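Local coordinates for protein phosphoglycolate phosphatase (Thermoplasma acidophilum, PDB 1L6R) that hydrolyses 2-phosphoglycolate to glycolate and phosphate with the help of magnesium and, less efficiently, splits inorganic pyrophosphate, working as a homodimer of the HAD-like hydrolase superfamily, at residues A[10-13]-A[14-18]; A[21-25]-A[26-30]. The protein carries 1 engineered substitution. All coordinates share one frame; numbering follows the deposited sequence. Where two conformers were deposited one is given.

Contact 1. Residues A[10-13]-A[14-18]; sequences IDVD and GNLTD. Engineered in segment 14-18: Asn15 (natural residue Thr). With CA (calcium ion), chain C; CA (calcium ion), chain D.
Asp11 divides its carboxylate between the turn that follows it and a calcium ion. With CG anti to the backbone N (chi1 168°), the group is turned to the start of the helix: OD1 accepts from Gly14 N at 3.1 Å, a capping bond that arrives from above the carboxylate plane, while OD2 binds the calcium at 2.4 Å. The cap and the metal thus fix the rotation of the carboxylate. Gly14 suits its place because a CB there would run into Asp11 OD2, and its carbonyl O binds a second calcium at 2.5 Å. This is the DxD signature loop of the HAD fold, in which strand 7-11 delivers the nucleophile, Asp11, and breaks at once into the short helix 12-15; Asp177, Asn180 and Asp181 complete the first metal's protein ligands. Backbone bonds from Asn15 N to Asp11 O (3.0 Å) and from Leu16 N to Val12 O (2.9 Å) close the turn. Asn15 is an engineered residue, threonine in nature. On the apolar side, Leu16 crosses Ile10 at about a right angle, its CD2 branch 3.9 Å from Ile10 CG2, and CD1 lies more loosely beside Val12 CG2. With an alanine at Leu16, Ile10 CG2 would probably lose its neighbour CD2 and a gap would open between strand and turn. Thr17 OG1 lies 3.0 Å from Asp13 O; that carbonyl accepts from a calcium-bound water.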
# COMPACT_ATOMS: atom_id res chain seq x y z
N ILE A 10 4.24 13.13 -9.46
CA ILE A 10 5.20 13.84 -8.63
C ILE A 10 4.65 14.47 -7.36
O ILE A 10 3.61 15.13 -7.38
CB ILE A 10 5.85 14.98 -9.46
CG1 ILE A 10 6.35 14.43 -10.80
CG2 ILE A 10 6.99 15.62 -8.68
CD1 ILE A 10 6.89 15.50 -11.74
N ASP A 11 5.38 14.26 -6.26
CA ASP A 11 5.07 14.82 -4.94
C ASP A 11 5.44 16.31 -5.01
O ASP A 11 6.62 16.67 -5.10
CB ASP A 11 5.93 14.08 -3.91
CG ASP A 11 5.93 14.73 -2.56
OD1 ASP A 11 5.10 15.62 -2.27
OD2 ASP A 11 6.81 14.33 -1.78
N VAL A 12 4.43 17.16 -4.97
CA VAL A 12 4.65 18.60 -5.08
C VAL A 12 5.54 19.20 -4.01
O VAL A 12 6.58 19.79 -4.30
CB VAL A 12 3.29 19.37 -5.05
CG1 VAL A 12 3.52 20.88 -4.98
CG2 VAL A 12 2.47 19.03 -6.29
N ASP A 13 5.14 19.03 -2.76
CA ASP A 13 5.89 19.61 -1.67
C ASP A 13 7.24 18.96 -1.42
O ASP A 13 8.19 19.62 -1.00
CB ASP A 13 5.02 19.58 -0.43
CG ASP A 13 3.64 20.10 -0.73
OD1 ASP A 13 2.72 19.29 -1.00
OD2 ASP A 13 3.48 21.34 -0.73
N GLY A 14 7.33 17.67 -1.70
CA GLY A 14 8.58 16.98 -1.51
C GLY A 14 9.63 17.17 -2.58
O GLY A 14 10.82 17.15 -2.27
N ASN A 15 9.21 17.43 -3.82
CA ASN A 15 10.15 17.49 -4.94
C ASN A 15 10.14 18.69 -5.85
O ASN A 15 11.05 18.83 -6.67
CB ASN A 15 9.94 16.25 -5.81
CG ASN A 15 10.20 14.97 -5.06
OD1 ASN A 15 11.35 14.52 -4.96
ND2 ASN A 15 9.15 14.37 -4.51
N LEU A 16 9.13 19.55 -5.75
CA LEU A 16 9.06 20.69 -6.65
C LEU A 16 9.35 22.01 -5.98
O LEU A 16 9.19 23.06 -6.60
CB LEU A 16 7.68 20.75 -7.33
CG LEU A 16 7.30 19.52 -8.15
CD1 LEU A 16 5.95 19.75 -8.82
CD2 LEU A 16 8.37 19.26 -9.22
N THR A 17 9.78 21.98 -4.72
CA THR A 17 10.03 23.21 -3.99
C THR A 17 11.46 23.36 -3.48
O THR A 17 12.19 22.37 -3.36
CB THR A 17 9.06 23.35 -2.80
OG1 THR A 17 9.27 22.27 -1.87
CG2 THR A 17 7.61 23.30 -3.28
N ASP A 18 11.86 24.59 -3.20
CA ASP A 18 13.20 24.81 -2.69
C ASP A 18 13.19 24.84 -1.17
O ASP A 18 12.18 24.50 -0.55
CB ASP A 18 13.82 26.10 -3.26
CG ASP A 18 13.08 27.37 -2.84
OD1 ASP A 18 12.35 27.37 -1.83
OD2 ASP A 18 13.28 28.39 -3.53
CA CA C . 7.02 13.37 0.40
CA CA D . 11.91 17.33 0.02
O HOH W 1 4.61 14.50 0.35
O HOH W 2 10.82 19.54 -0.66
O HOH W 3 7.12 15.22 2.08
O HOH W 4 10.49 18.03 2.00
O HOH W 5 13.68 16.66 -1.53

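Contact 2. Residues A[21-25]-A[26-30]; sequences RLIST and KAIES
Ile23 lays its side chain across that of Ile28 at about a right angle, CG2 lying 3.9 Å from Ile28 CD1, just ahead of an N-capped helix start: residues 21-25 form the loop that leads into helix 25-36. Leu59 of helix 49-60 touches both isoleucines, so these branched apolar chains suit the seam between the two helices. Next comes Ser24, the N-cap. Its OG stands anti to the backbone N (chi1 164°), which brings it round to the first turn, where it accepts from Ala27 N at 3.0 Å with a fairly straight N-H (157°). The small hydroxyl suits this spot, since it can serve an amide of the first turn, where the usual i-4 carbonyl partner is not part of the helix. A water spans Ser24 OG and Lys26 N, accepting from the latter, and the Ser24 carbonyl O starts the regular pattern by taking Ile28 N. Thr25, itself exposed, opens the helix, its O accepting from Glu29 N at 3.0 Å. Lys26 stretches its extended chain away to a salt bridge with Glu215, while its carbonyl O is gripped twice by Ser30, by N at 2.9 Å and by OG at 3.0 Å, from opposite faces of the carbonyl plane.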
# COMPACT_ATOMS: atom_id res chain seq x y z
N ARG A 21 10.27 26.50 0.49
CA ARG A 21 8.98 26.01 0.01
C ARG A 21 8.49 26.71 -1.25
O ARG A 21 7.31 26.59 -1.60
CB ARG A 21 7.90 26.11 1.11
CG ARG A 21 8.25 25.35 2.38
CD ARG A 21 7.09 25.32 3.36
NE ARG A 21 7.37 24.48 4.53
CZ ARG A 21 6.59 24.40 5.60
NH1 ARG A 21 5.47 25.12 5.67
NH2 ARG A 21 6.91 23.59 6.60
N LEU A 22 9.38 27.41 -1.94
CA LEU A 22 8.98 28.10 -3.17
C LEU A 22 9.07 27.12 -4.33
O LEU A 22 9.92 26.22 -4.33
CB LEU A 22 9.88 29.31 -3.44
CG LEU A 22 9.98 30.34 -2.31
CD1 LEU A 22 10.78 31.54 -2.79
CD2 LEU A 22 8.60 30.75 -1.85
N ILE A 23 8.22 27.28 -5.33
CA ILE A 23 8.26 26.38 -6.47
C ILE A 23 9.56 26.60 -7.25
O ILE A 23 10.01 27.73 -7.46
CB ILE A 23 7.00 26.59 -7.37
CG1 ILE A 23 6.81 25.39 -8.29
CG2 ILE A 23 7.10 27.89 -8.15
CD1 ILE A 23 6.16 24.20 -7.59
N SER A 24 10.17 25.50 -7.66
CA SER A 24 11.41 25.56 -8.42
C SER A 24 11.12 25.88 -9.88
O SER A 24 10.41 25.14 -10.56
CB SER A 24 12.12 24.21 -8.32
OG SER A 24 13.12 24.08 -9.32
N THR A 25 11.66 27.00 -10.37
CA THR A 25 11.41 27.34 -11.77
C THR A 25 12.10 26.36 -12.71
O THR A 25 11.60 26.08 -13.80
CB THR A 25 11.85 28.78 -12.09
OG1 THR A 25 13.24 28.94 -11.78
CG2 THR A 25 11.03 29.76 -11.29
N LYS A 26 13.25 25.81 -12.29
CA LYS A 26 13.93 24.82 -13.12
C LYS A 26 13.04 23.57 -13.22
O LYS A 26 12.94 22.96 -14.29
CB LYS A 26 15.28 24.45 -12.52
CG LYS A 26 16.33 25.54 -12.66
CD LYS A 26 17.66 25.09 -12.08
CE LYS A 26 18.70 26.20 -12.16
NZ LYS A 26 19.97 25.76 -11.52
N ALA A 27 12.38 23.20 -12.13
CA ALA A 27 11.50 22.03 -12.17
C ALA A 27 10.31 22.31 -13.10
O ALA A 27 9.87 21.43 -13.84
CB ALA A 27 11.01 21.69 -10.76
N ILE A 28 9.79 23.54 -13.06
CA ILE A 28 8.68 23.91 -13.92
C ILE A 28 9.08 23.77 -15.39
O ILE A 28 8.35 23.18 -16.18
CB ILE A 28 8.25 25.38 -13.68
CG1 ILE A 28 7.59 25.52 -12.30
CG2 ILE A 28 7.26 25.81 -14.76
CD1 ILE A 28 7.33 26.97 -11.89
N GLU A 29 10.25 24.29 -15.76
CA GLU A 29 10.67 24.18 -17.15
C GLU A 29 10.95 22.73 -17.54
O GLU A 29 10.69 22.34 -18.68
CB GLU A 29 11.89 25.05 -17.43
CG GLU A 29 11.64 26.57 -17.26
CD GLU A 29 10.57 27.15 -18.20
OE1 GLU A 29 10.09 26.46 -19.13
OE2 GLU A 29 10.21 28.34 -18.02
N SER A 30 11.46 21.92 -16.61
CA SER A 30 11.72 20.51 -16.92
C SER A 30 10.39 19.82 -17.20
O SER A 30 10.26 19.01 -18.13
CB SER A 30 12.42 19.82 -15.75
OG SER A 30 13.70 20.37 -15.53
O HOH W 6 14.79 26.23 -9.69

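Contact 1 comes first along the chain and contact 2 follows a few residues later, their centres about 9 Å apart. The first sits at the end of strand 7-11, a central strand of the main sheet, and the second at the start of helix 25-36, which leads on to the neighbouring parallel strand 40-44. The residue leaving helix 12-15 is joined to the N-cap of helix 25-36 by a probable hydrogen bond, Leu16 O to Ser24 N, 2.8 Å, and Leu16 CD2 packs on Ala27 CB. Leu16 therefore belongs to both neighbourhoods, linking the metal-binding loop to the helix that follows. Contact 1 carries the nucleophile and part of the metal sites, whereas contact 2 is structural packing at one side of the same HAD core.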